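Local coordinates for putative peptide ABC-transport system periplasmic peptide-binding protein (Campylobacter jejuni, PDB 4OEV), which binds nickel(II), here together with an oxalate ion, outside the cytoplasm and probably delivers the metal to an ABC-type importer, at residues E334-S339 and V365-G370; R242-N247 and S379-W384; H196-S201 and M338-L343; Y264-E269 and G349-E354. All coordinates share one frame; numbering follows the deposited sequence.

Interaction 1 (E334-S339 and V365-G370); sequences EIWAMS and VAKPAG
One face of the Trp336 indole rests against Val365, whose CG1 stands 3.4 Å from the centroid of the six-membered ring and only 5° from its normal, a clear CH-pi contact. The two residues sit on neighbouring parallel strands, 329-338 and 361-367, of a beta-alpha-beta unit whose connecting helix is 342-357. Lys367 comes in obliquely, its CG 3.7 Å from Trp336 CZ3. At the indole edge, Trp336 NE1 donates in the ring plane to Glu334 OE2 at 2.8 Å, meeting this oxygen from above the carboxylate plane. Glu334 lies two residues earlier on the same side of the strand, where its carboxylate can fix the rotation of the indole. With CG1 anti to the backbone N (chi1 -177°), the beta-branched Val365 turns that methyl over the ring.

Ala337 and Ala366 share the other side of the sheet. Their small methyls suit it because the helix packs there, with Ala348 against Ala337. At the end of the pairing, the unbranched, extended Met338 side chain brings SD to 3.9 Å from Ala369 CB, just past the second strand, and also touches the bound oxalate. The parallel backbone bonding runs from Val365 N to Ile335 O through Ala337 and on past the strand end. Its last bond joins Ser339 N to Lys367 O at 2.8 Å, the donor standing 60° above the carbonyl plane.

Interaction 2 (R242-N247 and S379-W384); sequences RALMFN and SFLIGW. With OXL (oxalate ion), chain D.
Strands 241-246 and 379-384 run antiparallel at 150°, with Ala243-Ile382 and Met245-Phe380 as hydrogen-bonded pairs and Arg242-Gly383 and Leu244-Leu381 as non-hydrogen-bonded ones. Met245 bends across the neighbouring strand: its CG lies 3.8 Å from Ile382 CD1, and its CE then reaches Phe380 CB at 4.0 Å. Its chi1 sends CG out anti to the backbone N (-176°), and bends at the next two torsions of this unbranched thioether bring CE round to Phe380. Ala243 leaves room on the same face for the branched Ile382, whose CG2 is 4.0 Å from Ala243 CB. Gly383, with no side chain, lets Arg242 NH1 come within 3.3 Å of its CA; that nitrogen forms a salt bridge with Asp240.

The end of strand 379-384 meets the oxalate. Gly383 N makes a weak hydrogen bond of 2.9 Å to oxalate O1, which also lies near the plane of the Phe380 ring at its edge. Oxalate O4 sits over one face of Trp384, 3.3 Å from CZ3, and Arg344 donates to the anion as well. Backbone N-H, Phe380 edge, Trp384 face and Arg344 are part of the oxalate pocket, beside the nickel site, in this solute-binding protein of family 5.

Interaction 3 (H196-S201 and M338-L343); sequences HIFDPS and MSNDPL
Asn340 and Phe198 meet flat against each other, the amide plane of Asn340 only 16° from the ring plane of Phe198. Asn340 CB stands over the middle of the ring, 3.8 Å from its centroid, and ND2 continues over the same face to 3.3 Å from Phe198 CD2. The amide also bonds to the backbone of the residue it covers: Asn340 ND2 donates to Phe198 O at 2.7 Å, almost perfectly straight at 178°. The acceptor lies in the amide plane, whereas the nitrogen stands above the carbonyl plane. Asn340 CG lies between its own N and carbonyl carbon (chi1 53°), folding the amide back over the ring. On its other arm, OD1 accepts from Ala369 N, so both polar atoms of this buried side chain have partners. Asparagine suits the place by offering donor, acceptor and a flat surface at once.

Pro200 is the third main participant. Its CD lies 3.1 Å from Asn340 O, and its CG presses on Pro342 CD at 3.4 Å, a tight carbon contact between the two pyrrolidine rings. Proline fits both places because the first turn of a helix does not require its N-H. Asp199 and Asp341, just ahead of these prolines, cap Ser201 N and Leu343 N. The contact therefore brings together two Asp-Pro helix starts, the second entered through the type I beta turn 338-341.

Interaction 4 (Y264-E269 and G349-E354); sequences YAVDKE and GILQSE
Glu354 reaches from its helix toward the junction Ala265-Asp267. Its CB lies 3.8 Å from Ala265 O and 4.4 Å from Val266 CG2, so the first methylene borders both backbone and aliphatic side chain. The chain then turns about the CB-CG bond (chi2 -61°), which curls the carboxylate back toward the junction and places CD 4.0 Å from Asp267 N. At the tip, OE2 accepts from Asp267 N at 2.9 Å, using its anti lone pair, in a nearly straight bond of 165°. The same oxygen lies 3.4 Å from Asp267 CB. The other oxygen, OE1, has a long, weak ion pair with Lys357, which may help to keep this buried glutamate charged. Glutamate suits the place because two methylenes are long enough to bridge helix and junction while still bringing an acceptor to a backbone N-H.

A water adds a second bridge, donating to both Ala265 O and Glu354 O. Beside the polar grip, Val266 CG2 touches Leu351 CD2 at 3.7 Å, branched aliphatic groups filling the buried side. Asp267, the centre of an inverse gamma turn, is the N-cap of the next helix. The contact thus holds the junction of helices 256-265 and 268-274 against helix 342-357, while Val266 and Leu351 also pack together on Leu457 of strand 454-467.

Helix 342-357 connects much of this group: interaction 3 uses its start, interaction 4 its second half, and interaction 1 pairs the strands on either side of it in sequence. The centres of interactions 3 and 4 lie about 22 Å apart, without touching. The centre of interaction 1 is about 11 Å from those of interactions 2 and 3; a bond from Leu381 N to Trp336 O ties it to the former, and it shares Met338 and Ser339 with the latter. Leu351 of interaction 4 packs on Leu244 and Leu381 of interaction 2. Along the chain, interaction 3 starts first, at 196-201, and interactions 1 and 4 fall inside the loop closed by interaction 2. Met338 and strand 379-384 reach the oxalate; interaction 4 lies away from it.

Interaction 1 (E334-S339 and V365-G370)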
loop_
_atom_site.group_PDB
_atom_site.type_symbol
_atom_site.label_atom_id
_atom_site.label_comp_id
_atom_site.label_asym_id
_atom_site.label_seq_id
_atom_site.Cartn_x
_atom_site.Cartn_y
_atom_site.Cartn_z
ATOM N N GLU A 334 3.743 21.222 -13.044
ATOM C CA GLU A 334 2.652 21.192 -12.067
ATOM C C GLU A 334 2.903 20.181 -10.977
ATOM O O GLU A 334 3.528 19.148 -11.218
ATOM C CB GLU A 334 1.332 20.890 -12.740
ATOM C CG GLU A 334 0.943 21.937 -13.738
ATOM C CD GLU A 334 -0.262 21.545 -14.545
ATOM O OE1 GLU A 334 -0.854 22.470 -15.132
ATOM O OE2 GLU A 334 -0.591 20.316 -14.607
ATOM N N ILE A 335 2.434 20.489 -9.770
ATOM C CA ILE A 335 2.492 19.529 -8.662
ATOM C C ILE A 335 1.057 19.184 -8.266
ATOM O O ILE A 335 0.323 20.068 -7.825
ATOM C CB ILE A 335 3.235 20.117 -7.448
ATOM C CG1 ILE A 335 4.657 20.542 -7.827
ATOM C CG2 ILE A 335 3.261 19.136 -6.312
ATOM C CD1 ILE A 335 5.260 21.544 -6.805
ATOM N N TRP A 336 0.644 17.927 -8.429
ATOM C CA TRP A 336 -0.736 17.557 -8.158
ATOM C C TRP A 336 -0.888 16.859 -6.798
ATOM O O TRP A 336 -0.047 16.032 -6.419
ATOM C CB TRP A 336 -1.261 16.643 -9.274
ATOM C CG TRP A 336 -1.580 17.389 -10.568
ATOM C CD1 TRP A 336 -0.698 18.085 -11.373
ATOM C CD2 TRP A 336 -2.859 17.497 -11.194
ATOM N NE1 TRP A 336 -1.365 18.625 -12.454
ATOM C CE2 TRP A 336 -2.689 18.278 -12.367
ATOM C CE3 TRP A 336 -4.140 17.026 -10.870
ATOM C CZ2 TRP A 336 -3.749 18.580 -13.220
ATOM C CZ3 TRP A 336 -5.203 17.340 -11.721
ATOM C CH2 TRP A 336 -4.990 18.103 -12.883
ATOM N N ALA A 337 -1.946 17.196 -6.056
ATOM C CA ALA A 337 -2.184 16.570 -4.750
ATOM C C ALA A 337 -3.631 16.169 -4.647
ATOM O O ALA A 337 -4.509 16.853 -5.187
ATOM C CB ALA A 337 -1.816 17.539 -3.557
ATOM N N MET A 338 -3.876 15.054 -3.947
ATOM C CA MET A 338 -5.232 14.682 -3.571
ATOM C C MET A 338 -5.842 15.753 -2.663
ATOM O O MET A 338 -5.360 15.921 -1.546
ATOM C CB MET A 338 -5.220 13.343 -2.831
ATOM C CG MET A 338 -4.640 12.161 -3.629
ATOM S SD MET A 338 -4.634 10.771 -2.523
ATOM C CE MET A 338 -4.034 9.413 -3.559
ATOM N N SER A 339 -6.885 16.452 -3.119
ATOM C CA SER A 339 -7.437 17.593 -2.376
ATOM C C SER A 339 -8.162 17.180 -1.101
ATOM O O SER A 339 -8.356 18.012 -0.218
ATOM C CB SER A 339 -8.360 18.432 -3.268
ATOM O OG SER A 339 -9.443 17.664 -3.752
ATOM N N VAL A 365 -1.836 21.902 -8.074
ATOM C CA VAL A 365 -3.159 21.561 -8.562
ATOM C C VAL A 365 -3.765 20.507 -7.622
ATOM O O VAL A 365 -3.318 19.383 -7.591
ATOM C CB VAL A 365 -3.098 21.035 -10.020
ATOM C CG1 VAL A 365 -4.514 20.746 -10.542
ATOM C CG2 VAL A 365 -2.297 22.042 -10.935
ATOM N N ALA A 366 -4.793 20.882 -6.875
ATOM C CA ALA A 366 -5.371 19.960 -5.874
ATOM C C ALA A 366 -6.746 19.537 -6.368
ATOM O O ALA A 366 -7.592 20.397 -6.589
ATOM C CB ALA A 366 -5.442 20.659 -4.483
ATOM N N LYS A 367 -6.939 18.237 -6.605
ATOM C CA LYS A 367 -8.224 17.688 -7.076
ATOM C C LYS A 367 -8.526 16.405 -6.266
ATOM O O LYS A 367 -7.608 15.801 -5.717
ATOM C CB LYS A 367 -8.163 17.368 -8.579
ATOM C CG LYS A 367 -7.882 18.577 -9.500
ATOM C CD LYS A 367 -9.053 19.529 -9.606
ATOM C CE LYS A 367 -8.716 20.740 -10.467
ATOM N NZ LYS A 367 -9.767 21.809 -10.382
ATOM N N PRO A 368 -9.797 15.978 -6.204
ATOM C CA PRO A 368 -10.169 14.810 -5.374
ATOM C C PRO A 368 -9.521 13.517 -5.841
ATOM O O PRO A 368 -9.530 13.272 -7.040
ATOM C CB PRO A 368 -11.689 14.718 -5.556
ATOM C CG PRO A 368 -12.105 16.065 -5.991
ATOM C CD PRO A 368 -10.973 16.591 -6.832
ATOM N N ALA A 369 -8.990 12.709 -4.919
ATOM C CA ALA A 369 -8.458 11.381 -5.232
ATOM C C ALA A 369 -9.406 10.665 -6.165
ATOM O O ALA A 369 -10.612 10.824 -6.049
ATOM C CB ALA A 369 -8.252 10.547 -3.949
ATOM N N GLY A 370 -8.861 9.962 -7.152
ATOM C CA GLY A 370 -9.700 9.190 -8.064
ATOM C C GLY A 370 -10.370 10.004 -9.172
ATOM O O GLY A 370 -11.074 9.458 -10.025
#

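Interaction 2 (R242-N247 and S379-W384)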
loop_
_atom_site.group_PDB
_atom_site.type_symbol
_atom_site.label_atom_id
_atom_site.label_comp_id
_atom_site.label_asym_id
_atom_site.label_seq_id
_atom_site.Cartn_x
_atom_site.Cartn_y
_atom_site.Cartn_z
ATOM N N ARG A 242 5.502 9.316 2.187
ATOM C CA ARG A 242 5.031 10.282 1.210
ATOM C C ARG A 242 6.239 10.788 0.432
ATOM O O ARG A 242 7.314 10.868 0.979
ATOM C CB ARG A 242 4.308 11.509 1.839
ATOM C CG ARG A 242 2.997 11.117 2.532
ATOM C CD ARG A 242 1.885 10.842 1.549
ATOM N NE ARG A 242 0.795 10.141 2.202
ATOM C CZ ARG A 242 0.745 8.827 2.387
ATOM N NH1 ARG A 242 1.731 8.026 1.983
ATOM N NH2 ARG A 242 -0.296 8.301 3.003
ATOM N N ALA A 243 6.024 11.105 -0.833
ATOM C CA ALA A 243 7.098 11.547 -1.743
ATOM C C ALA A 243 6.514 12.358 -2.865
ATOM O O ALA A 243 5.313 12.234 -3.135
ATOM C CB ALA A 243 7.883 10.274 -2.314
ATOM N N LEU A 244 7.355 13.190 -3.527
ATOM C CA LEU A 244 6.995 13.770 -4.810
ATOM C C LEU A 244 7.373 12.764 -5.901
ATOM O O LEU A 244 8.550 12.427 -6.031
ATOM C CB LEU A 244 7.729 15.104 -5.093
ATOM C CG LEU A 244 7.290 15.750 -6.391
ATOM C CD1 LEU A 244 5.849 16.141 -6.184
ATOM C CD2 LEU A 244 8.220 17.039 -6.704
ATOM N N MET A 245 6.382 12.313 -6.673
ATOM C CA MET A 245 6.610 11.414 -7.839
ATOM C C MET A 245 6.971 12.304 -9.026
ATOM O O MET A 245 6.143 13.102 -9.421
ATOM C CB MET A 245 5.338 10.624 -8.167
ATOM C CG MET A 245 5.385 9.502 -9.333
ATOM S SD MET A 245 3.821 9.440 -10.279
ATOM C CE MET A 245 3.995 10.932 -11.269
ATOM N N PHE A 246 8.153 12.138 -9.624
ATOM C CA PHE A 246 8.481 12.783 -10.907
ATOM C C PHE A 246 7.870 12.026 -12.055
ATOM O O PHE A 246 7.976 10.764 -12.117
ATOM C CB PHE A 246 9.998 12.832 -11.138
ATOM C CG PHE A 246 10.764 13.604 -10.119
ATOM C CD1 PHE A 246 10.474 14.935 -9.863
ATOM C CD2 PHE A 246 11.850 13.024 -9.490
ATOM C CE1 PHE A 246 11.206 15.645 -8.959
ATOM C CE2 PHE A 246 12.605 13.736 -8.590
ATOM C CZ PHE A 246 12.289 15.065 -8.327
ATOM N N ASN A 247 7.236 12.731 -12.981
ATOM C CA ASN A 247 6.822 12.087 -14.204
ATOM C C ASN A 247 7.999 12.192 -15.173
ATOM O O ASN A 247 8.411 13.282 -15.578
ATOM C CB ASN A 247 5.544 12.700 -14.828
ATOM C CG ASN A 247 5.051 11.866 -16.012
ATOM O OD1 ASN A 247 5.894 11.320 -16.747
ATOM N ND2 ASN A 247 3.706 11.765 -16.221
ATOM N N SER A 379 3.958 15.948 -11.873
ATOM C CA SER A 379 4.419 15.377 -10.632
ATOM C C SER A 379 3.217 15.226 -9.696
ATOM O O SER A 379 2.151 15.855 -9.906
ATOM C CB SER A 379 5.527 16.228 -10.009
ATOM O OG SER A 379 5.066 17.513 -9.590
ATOM N N PHE A 380 3.377 14.385 -8.698
ATOM C CA PHE A 380 2.241 13.919 -7.900
ATOM C C PHE A 380 2.707 13.630 -6.477
ATOM O O PHE A 380 3.751 13.003 -6.299
ATOM C CB PHE A 380 1.633 12.629 -8.557
ATOM C CG PHE A 380 0.441 12.072 -7.829
ATOM C CD1 PHE A 380 -0.797 12.694 -7.924
ATOM C CD2 PHE A 380 0.563 10.908 -7.066
ATOM C CE1 PHE A 380 -1.905 12.161 -7.255
ATOM C CE2 PHE A 380 -0.552 10.365 -6.395
ATOM C CZ PHE A 380 -1.769 11.004 -6.473
ATOM N N LEU A 381 1.953 14.104 -5.470
ATOM C CA LEU A 381 2.297 13.876 -4.074
ATOM C C LEU A 381 1.817 12.449 -3.751
ATOM O O LEU A 381 0.665 12.279 -3.382
ATOM C CB LEU A 381 1.614 14.906 -3.151
ATOM C CG LEU A 381 2.427 15.267 -1.894
ATOM C CD1 LEU A 381 2.766 14.041 -1.082
ATOM C CD2 LEU A 381 3.723 15.945 -2.279
ATOM N N ILE A 382 2.716 11.489 -3.916
ATOM C CA ILE A 382 2.429 10.031 -3.956
ATOM C C ILE A 382 2.750 9.367 -2.613
ATOM O O ILE A 382 3.376 9.993 -1.754
ATOM C CB ILE A 382 3.292 9.380 -5.082
ATOM C CG1 ILE A 382 2.736 7.990 -5.527
ATOM C CG2 ILE A 382 4.753 9.156 -4.532
ATOM C CD1 ILE A 382 3.333 7.543 -6.858
ATOM N N GLY A 383 2.326 8.096 -2.389
ATOM C CA GLY A 383 2.689 7.448 -1.152
ATOM C C GLY A 383 2.676 5.916 -1.487
ATOM O O GLY A 383 1.957 5.540 -2.412
ATOM N N TRP A 384 3.500 5.115 -0.809
ATOM C CA TRP A 384 3.487 3.617 -0.928
ATOM C C TRP A 384 4.056 3.076 0.344
ATOM O O TRP A 384 4.562 3.833 1.147
ATOM C CB TRP A 384 4.354 3.093 -2.105
ATOM C CG TRP A 384 3.943 3.523 -3.451
ATOM C CD1 TRP A 384 4.627 4.385 -4.297
ATOM C CD2 TRP A 384 2.767 3.144 -4.128
ATOM N NE1 TRP A 384 3.906 4.557 -5.461
ATOM C CE2 TRP A 384 2.776 3.781 -5.386
ATOM C CE3 TRP A 384 1.714 2.268 -3.823
ATOM C CZ2 TRP A 384 1.753 3.596 -6.318
ATOM C CZ3 TRP A 384 0.695 2.106 -4.747
ATOM C CH2 TRP A 384 0.737 2.746 -5.978
HETATM C C1 OXL D . -0.953 7.016 -3.447
HETATM C C2 OXL D . -0.960 5.806 -4.374
HETATM O O1 OXL D . -0.254 8.094 -3.663
HETATM O O2 OXL D . -0.753 6.036 -5.579
HETATM O O3 OXL D . -1.712 6.937 -2.460
HETATM O O4 OXL D . -1.317 4.634 -3.977
#

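Interaction 3 (H196-S201 and M338-L343)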
loop_
_atom_site.group_PDB
_atom_site.type_symbol
_atom_site.label_atom_id
_atom_site.label_comp_id
_atom_site.label_asym_id
_atom_site.label_seq_id
_atom_site.Cartn_x
_atom_site.Cartn_y
_atom_site.Cartn_z
ATOM N N HIS A 196 -17.265 4.565 3.534
ATOM C CA HIS A 196 -16.288 5.179 2.654
ATOM C C HIS A 196 -16.160 6.662 2.925
ATOM O O HIS A 196 -16.995 7.445 2.472
ATOM C CB HIS A 196 -16.662 4.980 1.188
ATOM C CG HIS A 196 -15.697 5.632 0.232
ATOM N ND1 HIS A 196 -16.109 6.349 -0.870
ATOM C CD2 HIS A 196 -14.340 5.657 0.212
ATOM C CE1 HIS A 196 -15.047 6.809 -1.519
ATOM N NE2 HIS A 196 -13.959 6.398 -0.885
ATOM N N ILE A 197 -15.109 7.060 3.638
ATOM C CA ILE A 197 -14.894 8.502 3.906
ATOM C C ILE A 197 -13.463 8.872 3.591
ATOM O O ILE A 197 -12.555 8.600 4.397
ATOM C CB ILE A 197 -15.239 8.875 5.373
ATOM C CG1 ILE A 197 -16.691 8.526 5.680
ATOM C CG2 ILE A 197 -14.967 10.383 5.625
ATOM C CD1 ILE A 197 -17.103 8.786 7.154
ATOM N N PHE A 198 -13.248 9.498 2.425
ATOM C CA PHE A 198 -11.879 9.721 1.964
ATOM C C PHE A 198 -11.310 11.084 2.392
ATOM O O PHE A 198 -10.172 11.411 2.046
ATOM C CB PHE A 198 -11.792 9.516 0.430
ATOM C CG PHE A 198 -12.299 10.684 -0.443
ATOM C CD1 PHE A 198 -13.173 11.663 0.033
ATOM C CD2 PHE A 198 -11.888 10.769 -1.788
ATOM C CE1 PHE A 198 -13.619 12.701 -0.792
ATOM C CE2 PHE A 198 -12.331 11.803 -2.619
ATOM C CZ PHE A 198 -13.198 12.780 -2.114
ATOM N N ASP A 199 -12.094 11.857 3.139
ATOM C CA ASP A 199 -11.663 13.170 3.650
ATOM C C ASP A 199 -11.758 13.143 5.179
ATOM O O ASP A 199 -12.844 12.976 5.703
ATOM C CB ASP A 199 -12.535 14.279 3.059
ATOM C CG ASP A 199 -12.100 15.690 3.482
ATOM O OD1 ASP A 199 -12.256 16.610 2.652
ATOM O OD2 ASP A 199 -11.602 15.887 4.620
ATOM N N PRO A 200 -10.611 13.247 5.882
ATOM C CA PRO A 200 -10.525 13.122 7.347
ATOM C C PRO A 200 -11.259 14.247 8.111
ATOM O O PRO A 200 -11.627 14.064 9.297
ATOM C CB PRO A 200 -9.015 13.203 7.626
ATOM C CG PRO A 200 -8.452 14.050 6.414
ATOM C CD PRO A 200 -9.308 13.604 5.262
ATOM N N SER A 201 -11.500 15.384 7.468
ATOM C CA SER A 201 -12.270 16.417 8.157
ATOM C C SER A 201 -13.729 15.931 8.281
ATOM O O SER A 201 -14.444 16.245 9.241
ATOM C CB SER A 201 -12.170 17.763 7.407
ATOM O OG SER A 201 -12.856 17.693 6.166
ATOM N N MET A 338 -3.876 15.054 -3.947
ATOM C CA MET A 338 -5.232 14.682 -3.571
ATOM C C MET A 338 -5.842 15.753 -2.663
ATOM O O MET A 338 -5.360 15.921 -1.546
ATOM C CB MET A 338 -5.220 13.343 -2.831
ATOM C CG MET A 338 -4.640 12.161 -3.629
ATOM S SD MET A 338 -4.634 10.771 -2.523
ATOM C CE MET A 338 -4.034 9.413 -3.559
ATOM N N SER A 339 -6.885 16.452 -3.119
ATOM C CA SER A 339 -7.437 17.593 -2.376
ATOM C C SER A 339 -8.162 17.180 -1.101
ATOM O O SER A 339 -8.356 18.012 -0.218
ATOM C CB SER A 339 -8.360 18.432 -3.268
ATOM O OG SER A 339 -9.443 17.664 -3.752
ATOM N N ASN A 340 -8.569 15.908 -1.020
ATOM C CA ASN A 340 -9.229 15.369 0.175
ATOM C C ASN A 340 -8.216 14.958 1.243
ATOM O O ASN A 340 -8.592 14.511 2.343
ATOM C CB ASN A 340 -10.084 14.162 -0.198
ATOM C CG ASN A 340 -9.271 13.111 -0.967
ATOM O OD1 ASN A 340 -8.787 13.373 -2.054
ATOM N ND2 ASN A 340 -9.107 11.943 -0.390
ATOM N N ASP A 341 -6.929 15.056 0.917
ATOM C CA ASP A 341 -5.874 14.721 1.899
ATOM C C ASP A 341 -5.082 15.980 2.310
ATOM O O ASP A 341 -4.224 16.460 1.536
ATOM C CB ASP A 341 -4.941 13.672 1.328
ATOM C CG ASP A 341 -3.952 13.120 2.366
ATOM O OD1 ASP A 341 -3.643 13.840 3.347
ATOM O OD2 ASP A 341 -3.502 11.951 2.180
ATOM N N PRO A 342 -5.334 16.475 3.542
ATOM C CA PRO A 342 -4.775 17.769 3.929
ATOM C C PRO A 342 -3.271 17.694 4.025
ATOM O O PRO A 342 -2.631 18.723 3.768
ATOM C CB PRO A 342 -5.401 18.065 5.293
ATOM C CG PRO A 342 -5.713 16.672 5.902
ATOM C CD PRO A 342 -6.095 15.837 4.648
ATOM N N LEU A 343 -2.729 16.513 4.325
ATOM C CA LEU A 343 -1.288 16.345 4.450
ATOM C C LEU A 343 -0.612 16.548 3.100
ATOM O O LEU A 343 0.398 17.273 2.978
ATOM C CB LEU A 343 -0.963 14.983 5.033
ATOM C CG LEU A 343 0.535 14.705 5.139
ATOM C CD1 LEU A 343 1.195 15.842 5.906
ATOM C CD2 LEU A 343 0.741 13.419 5.885
#

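Interaction 4 (Y264-E269 and G349-E354)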
loop_
_atom_site.group_PDB
_atom_site.type_symbol
_atom_site.label_atom_id
_atom_site.label_comp_id
_atom_site.label_asym_id
_atom_site.label_seq_id
_atom_site.Cartn_x
_atom_site.Cartn_y
_atom_site.Cartn_z
ATOM N N TYR A 264 17.777 18.435 -3.629
ATOM C CA TYR A 264 18.637 19.295 -2.788
ATOM C C TYR A 264 17.913 20.548 -2.310
ATOM O O TYR A 264 18.339 21.213 -1.333
ATOM C CB TYR A 264 19.920 19.704 -3.544
ATOM C CG TYR A 264 20.990 18.624 -3.603
ATOM C CD1 TYR A 264 21.595 18.155 -2.448
ATOM C CD2 TYR A 264 21.406 18.091 -4.819
ATOM C CE1 TYR A 264 22.574 17.166 -2.500
ATOM C CE2 TYR A 264 22.379 17.125 -4.883
ATOM C CZ TYR A 264 22.963 16.659 -3.714
ATOM O OH TYR A 264 23.919 15.658 -3.763
ATOM N N ALA A 265 16.810 20.875 -2.977
ATOM C CA ALA A 265 16.091 22.103 -2.701
ATOM C C ALA A 265 15.171 22.016 -1.481
ATOM O O ALA A 265 14.774 23.039 -0.929
ATOM C CB ALA A 265 15.276 22.495 -3.911
ATOM N N VAL A 266 14.792 20.808 -1.094
ATOM C CA VAL A 266 13.765 20.654 -0.058
ATOM C C VAL A 266 14.365 20.418 1.338
ATOM O O VAL A 266 15.142 19.485 1.539
ATOM C CB VAL A 266 12.801 19.461 -0.407
ATOM C CG1 VAL A 266 11.721 19.314 0.711
ATOM C CG2 VAL A 266 12.127 19.688 -1.761
ATOM N N ASP A 267 13.990 21.246 2.305
ATOM C CA ASP A 267 14.437 21.070 3.686
ATOM C C ASP A 267 13.481 20.118 4.392
ATOM O O ASP A 267 12.503 20.548 5.022
ATOM C CB ASP A 267 14.526 22.430 4.424
ATOM C CG ASP A 267 15.102 22.313 5.838
ATOM O OD1 ASP A 267 15.490 21.197 6.246
ATOM O OD2 ASP A 267 15.225 23.353 6.522
ATOM N N LYS A 268 13.772 18.823 4.262
ATOM C CA LYS A 268 12.918 17.768 4.789
ATOM C C LYS A 268 12.847 17.809 6.310
ATOM O O LYS A 268 11.806 17.490 6.892
ATOM C CB LYS A 268 13.433 16.389 4.348
ATOM C CG LYS A 268 13.580 16.223 2.862
ATOM C CD LYS A 268 13.718 14.758 2.529
ATOM C CE LYS A 268 14.594 14.518 1.342
ATOM N NZ LYS A 268 14.714 13.016 1.033
ATOM N N GLU A 269 13.944 18.172 6.968
ATOM C CA GLU A 269 13.916 18.232 8.436
ATOM C C GLU A 269 12.854 19.215 8.908
ATOM O O GLU A 269 12.103 18.929 9.838
ATOM C CB GLU A 269 15.274 18.635 9.012
ATOM C CG GLU A 269 16.324 17.556 8.976
ATOM C CD GLU A 269 16.007 16.396 9.914
ATOM O OE1 GLU A 269 15.303 16.614 10.933
ATOM O OE2 GLU A 269 16.461 15.260 9.631
ATOM N N GLY A 349 2.088 22.441 -1.281
ATOM C CA GLY A 349 2.329 23.854 -0.980
ATOM C C GLY A 349 3.750 24.148 -0.518
ATOM O O GLY A 349 4.351 25.148 -0.937
ATOM N N ILE A 350 4.302 23.295 0.330
ATOM C CA ILE A 350 5.642 23.476 0.854
ATOM C C ILE A 350 6.678 23.267 -0.263
ATOM O O ILE A 350 7.592 24.106 -0.441
ATOM C CB ILE A 350 5.896 22.534 2.039
ATOM C CG1 ILE A 350 5.028 22.970 3.220
ATOM C CG2 ILE A 350 7.352 22.605 2.480
ATOM C CD1 ILE A 350 5.050 21.994 4.383
ATOM N N LEU A 351 6.491 22.220 -1.072
ATOM C CA LEU A 351 7.395 21.985 -2.208
ATOM C C LEU A 351 7.442 23.211 -3.148
ATOM O O LEU A 351 8.520 23.667 -3.528
ATOM C CB LEU A 351 6.966 20.741 -2.993
ATOM C CG LEU A 351 7.065 19.434 -2.234
ATOM C CD1 LEU A 351 6.560 18.287 -3.135
ATOM C CD2 LEU A 351 8.485 19.134 -1.756
ATOM N N GLN A 352 6.266 23.756 -3.477
ATOM C CA GLN A 352 6.171 24.922 -4.348
ATOM C C GLN A 352 6.958 26.097 -3.765
ATOM O O GLN A 352 7.672 26.776 -4.464
ATOM C CB GLN A 352 4.712 25.312 -4.573
ATOM C CG GLN A 352 4.526 26.630 -5.388
ATOM C CD GLN A 352 3.065 27.048 -5.414
ATOM O OE1 GLN A 352 2.420 27.148 -4.355
ATOM N NE2 GLN A 352 2.523 27.261 -6.607
ATOM N N SER A 353 6.849 26.280 -2.455
ATOM C CA SER A 353 7.606 27.274 -1.726
ATOM C C SER A 353 9.122 27.036 -1.783
ATOM O O SER A 353 9.897 27.969 -2.052
ATOM C CB SER A 353 7.155 27.294 -0.242
ATOM O OG SER A 353 8.095 28.111 0.432
ATOM N N GLU A 354 9.537 25.794 -1.532
ATOM C CA GLU A 354 10.952 25.385 -1.555
ATOM C C GLU A 354 11.564 25.597 -2.940
ATOM O O GLU A 354 12.691 26.111 -3.073
ATOM C CB GLU A 354 11.077 23.884 -1.138
ATOM C CG GLU A 354 10.751 23.621 0.344
ATOM C CD GLU A 354 11.699 24.369 1.296
ATOM O OE1 GLU A 354 11.580 25.605 1.435
ATOM O OE2 GLU A 354 12.573 23.733 1.911
HETATM O O HOH W 1 14.836 25.636 -1.703
#